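Local coordinates for hypothetical nigD-like protein (Bacteroides caccae, PDB 3QWN) that probably acts as a NigD-like immunity protein, an antitoxin-type protein that would protect the bacterium producing it, at residues R53-T61 with V71-T80. Residues are numbered along the deposited sequence; the frame is centred on the assembly and turned at random.
Sequences RRVMSNYET and VIYSLQSLVT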
# COMPACT_ATOMS: atom_id res chain seq x y z
N ARG A 53 9.75 0.49 8.92
CA ARG A 53 8.39 0.07 8.60
C ARG A 53 7.71 1.10 7.73
O ARG A 53 7.86 2.30 7.96
CB ARG A 53 7.55 -0.17 9.87
CG ARG A 53 8.10 -1.27 10.74
CD ARG A 53 7.11 -1.72 11.79
NE ARG A 53 6.16 -2.67 11.25
CZ ARG A 53 6.36 -3.98 11.19
NH1 ARG A 53 7.50 -4.51 11.62
NH2 ARG A 53 5.42 -4.78 10.68
N ARG A 54 6.99 0.61 6.71
CA ARG A 54 6.11 1.36 5.82
C ARG A 54 4.79 1.47 6.61
O ARG A 54 4.20 0.43 6.93
CB ARG A 54 5.97 0.62 4.48
CG ARG A 54 5.05 1.24 3.43
CD ARG A 54 5.69 2.44 2.81
NE ARG A 54 4.92 3.03 1.72
CZ ARG A 54 5.25 4.19 1.15
NH1 ARG A 54 6.30 4.87 1.58
NH2 ARG A 54 4.51 4.68 0.16
N VAL A 55 4.36 2.71 6.98
CA VAL A 55 3.19 2.94 7.83
C VAL A 55 2.37 4.15 7.35
O VAL A 55 2.82 4.92 6.51
CB VAL A 55 3.66 3.19 9.33
CG1 VAL A 55 4.27 1.94 9.98
CG2 VAL A 55 4.62 4.38 9.44
N MSE A 56 1.18 4.35 7.96
CA MSE A 56 0.31 5.53 7.83
C MSE A 56 0.61 6.46 9.04
O MSE A 56 0.79 6.01 10.18
CB MSE A 56 -1.18 5.17 7.75
CG MSE A 56 -1.51 4.30 6.53
SE MSE A 56 -0.93 5.12 4.83
CE MSE A 56 -2.05 6.72 4.88
N SER A 57 0.69 7.76 8.79
CA SER A 57 1.00 8.66 9.90
C SER A 57 0.41 10.03 9.72
O SER A 57 0.39 10.58 8.62
CB SER A 57 2.52 8.79 10.04
OG SER A 57 2.94 9.59 11.14
N ASN A 58 0.02 10.60 10.85
CA ASN A 58 -0.31 12.00 11.00
C ASN A 58 0.90 12.61 11.70
O ASN A 58 1.26 12.24 12.82
CB ASN A 58 -1.61 12.26 11.77
CG ASN A 58 -1.94 13.73 11.85
OD1 ASN A 58 -1.66 14.38 12.83
ND2 ASN A 58 -2.43 14.31 10.79
N TYR A 59 1.58 13.52 11.01
CA TYR A 59 2.77 14.15 11.54
C TYR A 59 2.85 15.55 10.99
O TYR A 59 2.25 15.85 9.96
CB TYR A 59 4.04 13.33 11.13
CG TYR A 59 4.44 13.51 9.68
CD1 TYR A 59 3.80 12.80 8.66
CD2 TYR A 59 5.42 14.43 9.32
CE1 TYR A 59 4.17 12.96 7.32
CE2 TYR A 59 5.78 14.62 7.98
CZ TYR A 59 5.15 13.88 6.98
OH TYR A 59 5.51 14.06 5.66
N GLU A 60 3.70 16.38 11.61
CA GLU A 60 3.95 17.69 11.04
C GLU A 60 5.45 17.96 11.03
O GLU A 60 6.19 17.41 11.84
CB GLU A 60 3.14 18.80 11.73
CG GLU A 60 3.69 19.36 13.03
CD GLU A 60 2.90 20.57 13.49
OE1 GLU A 60 2.31 21.27 12.63
OE2 GLU A 60 2.90 20.84 14.71
N THR A 61 5.87 18.78 10.10
CA THR A 61 7.25 19.22 9.91
C THR A 61 7.41 20.59 10.58
O THR A 61 6.62 21.50 10.28
CB THR A 61 7.51 19.25 8.40
OG1 THR A 61 7.53 17.89 7.97
CG2 THR A 61 8.79 19.97 8.03
N VAL A 71 7.32 15.83 14.06
CA VAL A 71 6.52 15.56 15.26
C VAL A 71 5.41 14.60 14.82
O VAL A 71 4.64 14.94 13.91
CB VAL A 71 5.99 16.83 15.94
CG1 VAL A 71 5.12 16.47 17.15
CG2 VAL A 71 7.15 17.70 16.38
N ILE A 72 5.37 13.38 15.41
CA ILE A 72 4.39 12.36 15.04
C ILE A 72 3.20 12.45 15.98
O ILE A 72 3.36 12.38 17.20
CB ILE A 72 5.01 10.93 15.02
CG1 ILE A 72 6.16 10.85 13.98
CG2 ILE A 72 3.95 9.83 14.77
CD1 ILE A 72 7.07 9.64 14.17
N TYR A 73 2.00 12.54 15.41
CA TYR A 73 0.75 12.62 16.18
C TYR A 73 0.02 11.29 16.14
O TYR A 73 -0.64 10.95 17.12
CB TYR A 73 -0.14 13.77 15.67
CG TYR A 73 0.50 15.12 15.95
CD1 TYR A 73 0.47 15.68 17.23
CD2 TYR A 73 1.19 15.80 14.95
CE1 TYR A 73 1.13 16.88 17.51
CE2 TYR A 73 1.83 17.01 15.22
CZ TYR A 73 1.81 17.54 16.50
OH TYR A 73 2.44 18.75 16.75
N SER A 74 0.12 10.53 15.04
CA SER A 74 -0.50 9.19 14.95
C SER A 74 0.28 8.30 14.02
O SER A 74 0.95 8.79 13.14
CB SER A 74 -1.97 9.24 14.56
OG SER A 74 -2.13 9.39 13.16
N LEU A 75 0.26 7.00 14.29
CA LEU A 75 0.89 5.95 13.51
C LEU A 75 -0.00 4.77 13.45
O LEU A 75 -0.59 4.40 14.46
CB LEU A 75 2.22 5.47 14.10
CG LEU A 75 3.46 6.31 13.92
CD1 LEU A 75 4.60 5.71 14.75
CD2 LEU A 75 3.88 6.42 12.45
N GLN A 76 -0.10 4.16 12.27
CA GLN A 76 -0.83 2.92 12.12
C GLN A 76 -0.24 2.12 10.98
O GLN A 76 0.42 2.66 10.10
CB GLN A 76 -2.34 3.12 11.98
CG GLN A 76 -2.80 3.65 10.65
CD GLN A 76 -4.27 3.91 10.69
OE1 GLN A 76 -4.77 4.76 11.45
NE2 GLN A 76 -4.99 3.22 9.84
N SER A 77 -0.44 0.83 11.02
CA SER A 77 0.07 -0.07 10.02
C SER A 77 -0.70 0.06 8.71
O SER A 77 -1.81 0.61 8.65
CB SER A 77 -0.01 -1.49 10.53
OG SER A 77 -1.37 -1.90 10.65
N LEU A 78 -0.08 -0.45 7.65
CA LEU A 78 -0.68 -0.58 6.34
C LEU A 78 -0.32 -1.98 5.84
O LEU A 78 0.56 -2.64 6.42
CB LEU A 78 -0.29 0.55 5.36
CG LEU A 78 1.18 0.87 5.09
CD1 LEU A 78 1.81 -0.16 4.21
CD2 LEU A 78 1.29 2.16 4.34
N VAL A 79 -1.02 -2.45 4.79
CA VAL A 79 -0.78 -3.79 4.25
C VAL A 79 0.28 -3.65 3.18
O VAL A 79 0.16 -2.77 2.33
CB VAL A 79 -2.09 -4.46 3.73
CG1 VAL A 79 -1.88 -5.92 3.38
CG2 VAL A 79 -3.23 -4.32 4.74
N THR A 80 1.33 -4.48 3.22
CA THR A 80 2.39 -4.53 2.20
C THR A 80 2.32 -5.90 1.52
O THR A 80 3.09 -6.79 1.87
CB THR A 80 3.80 -4.22 2.76
OG1 THR A 80 4.03 -5.00 3.93
CG2 THR A 80 4.02 -2.73 3.04
O HOH W 1 2.75 -1.26 8.42
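With CG anti to its carbonyl carbon (chi1 -67°), Tyr73 lays its ring alongside the partner strand, where Glu60, at chi1 82° and extended beyond CG, runs out to meet the CE2 edge. Tyr73 belongs to a classic beta bulge in the antiparallel hairpin of strands 52-63 and 68-77, part of the N-terminal OB domain. Glu60 CG lies at the ring edge, in plane, 3.7 Å from Tyr73 CE2, and Tyr73 OH gives a hydrogen bond to Glu60 OE2 (3.0 Å) from above the carboxylate plane. At the bulge Tyr73 and Ser74 both face Asn58, whose O accepts from Tyr73 N (2.7 Å) and, on a lone pair, from Ser74 N. Ser74 O is gripped twice, by Asn58 N from above its carbonyl plane and by Ser57 OG nearly in line with the C=O bond. Asn58 ND2 is hydrogen-bonded to Lys11 O, while its OD1 sits 3.3 Å from Tyr73 CB. Farther along, Leu78 crosses selenomethionine Met56 at about a right angle, CD2 against SE at 3.7 Å, and both pack on Phe14 and Tyr163. A water links the two segments, donating to Arg54 O at 2.7 Å and accepting from Leu78 N at 3.0 Å.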